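Local coordinates for glycosyl hydrolase (Aspergillus fumigatus, PDB 2X8R), which probably cleaves the beta-1,4 linkages of peptidoglycan as a secreted family 25 lysozyme, with both acetylmuramidase and diacetylmuramidase activity, at residues Ala117-Phe122 with Lys151-Lys156; Asn124-His127 with Trp133-Ile136. All blocks are in the same frame, centred on the assembly; numbering follows the deposited sequence. Where two conformers were deposited one is given.

Both contacts use helix 112-130, an outer helix of the TIM-barrel-like family 25 glycosidase fold, and their centres lie about 8 Å apart. Along the chain the order is 117-122, 124-127, 133-136, 151-156, so the segments of contact 2 both fall between those of contact 1. Contact 2 covers the short turn from the helix into strand 135-138; contact 1 joins the same helix to the loop that runs from helix 140-147 toward strand 159-162, the next parallel strand of the sheet. They meet where I136 packs against I119 and F153, and where W133 touches K156. Together they pack one helix against the residues leading into two successive strands.

Contact 1: residues Ala117-Phe122 with Lys151-Lys156; sequences AWIHDF and KGFGDK
I119 and H120, on the outer helix 112-130 of the TIM-barrel-like fold, receive the ring of F153 from the loop before strand 159-162. I119 comes first: its CG2 methyl lies 3.7 Å from F153 CE1, the two side chains crossing at about a right angle. The I119 side chain is buried and also packs on L96 of strand 95-97 and on W143 and T147 of helix 140-147. H120 follows, its imidazole stacked face to face on F153 with centroids 4.0 Å apart and planes 24° from parallel. F153 CZ sits 3.2 Å above the imidazole plane, over its centre, whereas H120 NE2 lies toward the rim of the phenyl ring. H120 was modelled in two conformers, and the stack is described for one. From a CB already directed at the helix, chi1 of -63° sets F153 CG opposite its own carbonyl carbon, and the ring extends to H120; W143 meets the same ring edge-to-face. The loop beside it is tied down by D175, which accepts a hydrogen bond from the backbone N of G152. G152 O lies near the imidazole plane at the ring's edge, 4.1 Å from H120 NE2.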
loop_
_atom_site.group_PDB
_atom_site.type_symbol
_atom_site.label_atom_id
_atom_site.label_comp_id
_atom_site.label_asym_id
_atom_site.label_seq_id
_atom_site.Cartn_x
_atom_site.Cartn_y
_atom_site.Cartn_z
ATOM N N ALA A 117 2.099 17.357 -5.884
ATOM C CA ALA A 117 3.078 17.857 -4.927
ATOM C C ALA A 117 2.970 17.121 -3.583
ATOM O O ALA A 117 3.994 16.748 -2.967
ATOM C CB ALA A 117 2.884 19.396 -4.721
ATOM N N TRP A 118 1.731 16.914 -3.145
ATOM C CA TRP A 118 1.467 16.211 -1.872
ATOM C C TRP A 118 2.055 14.790 -1.945
ATOM O O TRP A 118 2.807 14.392 -1.056
ATOM C CB TRP A 118 -0.042 16.152 -1.564
ATOM C CG TRP A 118 -0.339 15.701 -0.171
ATOM C CD1 TRP A 118 -0.654 16.504 0.893
ATOM C CD2 TRP A 118 -0.410 14.354 0.310
ATOM N NE1 TRP A 118 -0.848 15.737 2.026
ATOM C CE2 TRP A 118 -0.726 14.417 1.692
ATOM C CE3 TRP A 118 -0.224 13.094 -0.291
ATOM C CZ2 TRP A 118 -0.847 13.267 2.496
ATOM C CZ3 TRP A 118 -0.347 11.918 0.513
ATOM C CH2 TRP A 118 -0.666 12.017 1.883
ATOM N N ILE A 119 1.749 14.071 -3.022
ATOM C CA ILE A 119 2.256 12.683 -3.158
ATOM C C ILE A 119 3.779 12.658 -3.279
ATOM O O ILE A 119 4.443 11.824 -2.643
ATOM C CB ILE A 119 1.559 11.919 -4.349
ATOM C CG1 ILE A 119 0.039 11.901 -4.177
ATOM C CG2 ILE A 119 2.073 10.445 -4.470
ATOM C CD1 ILE A 119 -0.697 11.592 -5.496
ATOM N N HIS A 120 4.357 13.577 -4.064
ATOM C CA HIS A 120 5.813 13.691 -4.083
ATOM C C HIS A 120 6.382 13.943 -2.676
ATOM O O HIS A 120 7.357 13.295 -2.252
ATOM C CB HIS A 120 6.247 14.772 -5.074
ATOM C CG HIS A 120 6.452 14.268 -6.469
ATOM N ND1 HIS A 120 5.814 14.812 -7.559
ATOM C CD2 HIS A 120 7.250 13.289 -6.956
ATOM C CE1 HIS A 120 6.218 14.197 -8.658
ATOM N NE2 HIS A 120 7.082 13.261 -8.317
ATOM N N ASP A 121 5.752 14.844 -1.931
ATOM C CA ASP A 121 6.225 15.133 -0.586
ATOM C C ASP A 121 6.200 13.879 0.331
ATOM O O ASP A 121 7.153 13.651 1.079
ATOM C CB ASP A 121 5.432 16.261 0.026
ATOM C CG ASP A 121 5.804 17.649 -0.588
ATOM O OD1 ASP A 121 6.755 17.701 -1.394
ATOM O OD2 ASP A 121 5.193 18.682 -0.233
ATOM N N PHE A 122 5.097 13.128 0.285
ATOM C CA PHE A 122 5.016 11.867 1.031
ATOM C C PHE A 122 6.116 10.880 0.612
ATOM O O PHE A 122 6.863 10.359 1.458
ATOM C CB PHE A 122 3.642 11.196 0.845
ATOM C CG PHE A 122 3.443 10.001 1.755
ATOM C CD1 PHE A 122 4.014 8.754 1.453
ATOM C CD2 PHE A 122 2.731 10.158 2.956
ATOM C CE1 PHE A 122 3.838 7.654 2.316
ATOM C CE2 PHE A 122 2.546 9.082 3.830
ATOM C CZ PHE A 122 3.139 7.800 3.506
ATOM N N LYS A 151 2.662 11.474 -14.509
ATOM C CA LYS A 151 3.895 10.698 -14.643
ATOM C C LYS A 151 4.847 11.104 -13.523
ATOM O O LYS A 151 4.500 11.961 -12.691
ATOM C CB LYS A 151 4.503 10.961 -16.031
ATOM C CG LYS A 151 3.458 10.702 -17.132
ATOM C CD LYS A 151 4.039 10.952 -18.510
ATOM C CE LYS A 151 3.148 10.330 -19.571
ATOM N NZ LYS A 151 3.786 10.666 -20.867
ATOM N N GLY A 152 6.012 10.452 -13.469
ATOM C CA GLY A 152 7.075 10.815 -12.517
ATOM C C GLY A 152 7.234 9.887 -11.332
ATOM O O GLY A 152 8.198 10.026 -10.552
ATOM N N PHE A 153 6.347 8.895 -11.189
ATOM C CA PHE A 153 6.437 7.997 -10.002
ATOM C C PHE A 153 6.713 6.563 -10.408
ATOM O O PHE A 153 7.051 5.731 -9.555
ATOM C CB PHE A 153 5.117 7.996 -9.208
ATOM C CG PHE A 153 4.747 9.344 -8.625
ATOM C CD1 PHE A 153 5.186 9.690 -7.351
ATOM C CD2 PHE A 153 3.980 10.246 -9.357
ATOM C CE1 PHE A 153 4.862 10.968 -6.789
ATOM C CE2 PHE A 153 3.618 11.488 -8.825
ATOM C CZ PHE A 153 4.097 11.863 -7.523
ATOM N N GLY A 154 6.553 6.280 -11.699
ATOM C CA GLY A 154 6.589 4.945 -12.241
ATOM C C GLY A 154 7.907 4.220 -12.161
ATOM O O GLY A 154 7.947 2.991 -11.988
ATOM N N ASP A 155 8.999 4.948 -12.278
ATOM C CA ASP A 155 10.272 4.258 -12.244
ATOM C C ASP A 155 10.830 4.069 -10.828
ATOM O O ASP A 155 11.816 3.360 -10.657
ATOM C CB ASP A 155 11.292 4.875 -13.207
ATOM C CG ASP A 155 11.498 6.352 -12.990
ATOM O OD1 ASP A 155 11.289 6.856 -11.867
ATOM O OD2 ASP A 155 11.877 7.023 -13.984
ATOM N N LYS A 156 10.174 4.671 -9.834
ATOM C CA LYS A 156 10.629 4.626 -8.423
ATOM C C LYS A 156 9.660 3.822 -7.499
ATOM O O LYS A 156 10.082 2.914 -6.759
ATOM C CB LYS A 156 10.778 6.051 -7.882
#

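Contact 2: residues Asn124-His127 with Trp133-Ile136; sequences NEYH and WPMI
In the beta-alpha-beta unit of strand 95-97, helix 112-130 and strand 135-138, N124, Y126 and H127 near the helix end meet W133 and P134 just before the second strand. H127 and W133 form an offset stack: the imidazole lies over the six-membered ring of the indole, centroids 3.8 Å apart and planes at 10°. H127 ND1 approaches W133 CE2 to 3.4 Å, and H127 CB makes a CH-pi contact over the same six-membered ring, 3.7 Å from its centroid. With CG anti to the backbone N (chi1 175°), H127 sends its imidazole along the indole face. N124 comes to the indole's edge instead, its OD1 in the ring plane and 3.4 Å from W133 CZ3, with the amide turned 67° from the ring. Such a return from an outer helix into the next parallel strand is the repeating step of the TIM-barrel fold; here its buried part is Y126 on P134. P134 CB lies over the phenol face, 4.1 Å from the ring centroid, while P134 CD touches Y126 CD2 at 3.7 Å; the two side chains run past each other in opposite directions. Beyond the proline, Y126 OH is gripped by two bonds, donating to G83 O and accepting from G94 N, the residue whose backbone also pairs with M135.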
loop_
_atom_site.group_PDB
_atom_site.type_symbol
_atom_site.label_atom_id
_atom_site.label_comp_id
_atom_site.label_asym_id
_atom_site.label_seq_id
_atom_site.Cartn_x
_atom_site.Cartn_y
_atom_site.Cartn_z
ATOM N N ASN A 124 8.874 11.212 -1.132
ATOM C CA ASN A 124 10.259 11.638 -0.897
ATOM C C ASN A 124 10.654 11.535 0.570
ATOM O O ASN A 124 11.772 11.126 0.875
ATOM C CB ASN A 124 10.432 13.057 -1.400
ATOM C CG ASN A 124 10.417 13.123 -2.908
ATOM O OD1 ASN A 124 10.580 12.107 -3.585
ATOM N ND2 ASN A 124 10.236 14.311 -3.444
ATOM N N GLU A 125 9.762 11.949 1.476
ATOM C CA GLU A 125 10.032 11.806 2.909
ATOM C C GLU A 125 10.255 10.340 3.269
ATOM O O GLU A 125 11.177 10.002 4.052
ATOM C CB GLU A 125 8.954 12.466 3.792
ATOM C CG GLU A 125 9.209 12.296 5.311
ATOM C CD GLU A 125 10.453 13.045 5.838
ATOM O OE1 GLU A 125 10.908 14.028 5.237
ATOM O OE2 GLU A 125 10.968 12.643 6.882
ATOM N N TYR A 126 9.411 9.464 2.703
ATOM C CA TYR A 126 9.487 8.050 3.003
ATOM C C TYR A 126 10.857 7.507 2.567
ATOM O O TYR A 126 11.525 6.791 3.304
ATOM C CB TYR A 126 8.330 7.246 2.389
ATOM C CG TYR A 126 8.300 5.857 2.949
ATOM C CD1 TYR A 126 7.549 5.534 4.107
ATOM C CD2 TYR A 126 9.074 4.863 2.362
ATOM C CE1 TYR A 126 7.577 4.221 4.639
ATOM C CE2 TYR A 126 9.111 3.559 2.905
ATOM C CZ TYR A 126 8.356 3.269 4.034
ATOM O OH TYR A 126 8.407 2.023 4.598
ATOM N N HIS A 127 11.279 7.912 1.375
ATOM C CA HIS A 127 12.554 7.456 0.820
ATOM C C HIS A 127 13.734 8.018 1.618
ATOM O O HIS A 127 14.716 7.311 1.853
ATOM C CB HIS A 127 12.618 7.789 -0.679
ATOM C CG HIS A 127 13.943 7.477 -1.309
ATOM N ND1 HIS A 127 14.262 6.220 -1.769
ATOM C CD2 HIS A 127 15.054 8.234 -1.476
ATOM C CE1 HIS A 127 15.502 6.218 -2.233
ATOM N NE2 HIS A 127 16.006 7.425 -2.059
ATOM N N TRP A 133 11.726 3.600 -1.830
ATOM C CA TRP A 133 10.526 4.246 -2.346
ATOM C C TRP A 133 9.342 3.449 -1.808
ATOM O O TRP A 133 9.323 2.210 -1.917
ATOM C CB TRP A 133 10.497 4.283 -3.905
ATOM C CG TRP A 133 11.632 5.103 -4.421
ATOM C CD1 TRP A 133 12.783 4.634 -4.989
ATOM C CD2 TRP A 133 11.787 6.534 -4.305
ATOM N NE1 TRP A 133 13.641 5.693 -5.255
ATOM C CE2 TRP A 133 13.056 6.859 -4.839
ATOM C CE3 TRP A 133 10.995 7.560 -3.769
ATOM C CZ2 TRP A 133 13.534 8.168 -4.885
ATOM C CZ3 TRP A 133 11.488 8.884 -3.813
ATOM C CH2 TRP A 133 12.725 9.159 -4.385
ATOM N N PRO A 134 8.319 4.138 -1.269
ATOM C CA PRO A 134 7.136 3.392 -0.827
ATOM C C PRO A 134 6.309 2.863 -2.004
ATOM O O PRO A 134 6.413 3.410 -3.111
ATOM C CB PRO A 134 6.308 4.445 -0.087
ATOM C CG PRO A 134 6.723 5.762 -0.692
ATOM C CD PRO A 134 8.160 5.610 -1.126
ATOM N N MET A 135 5.462 1.846 -1.773
ATOM C CA MET A 135 4.508 1.426 -2.819
ATOM C C MET A 135 3.371 2.449 -2.881
ATOM O O MET A 135 3.093 3.103 -1.850
ATOM C CB MET A 135 3.958 0.037 -2.534
ATOM C CG MET A 135 5.090 -0.881 -2.119
ATOM S SD MET A 135 4.646 -2.651 -2.260
ATOM C CE MET A 135 3.581 -2.734 -0.857
ATOM N N ILE A 136 2.804 2.674 -4.065
ATOM C CA ILE A 136 1.648 3.553 -4.200
ATOM C C ILE A 136 0.465 2.668 -4.573
ATOM O O ILE A 136 0.516 1.931 -5.585
ATOM C CB ILE A 136 1.869 4.671 -5.272
ATOM C CG1 ILE A 136 2.908 5.699 -4.740
ATOM C CG2 ILE A 136 0.516 5.313 -5.703
ATOM C CD1 ILE A 136 3.297 6.805 -5.782
#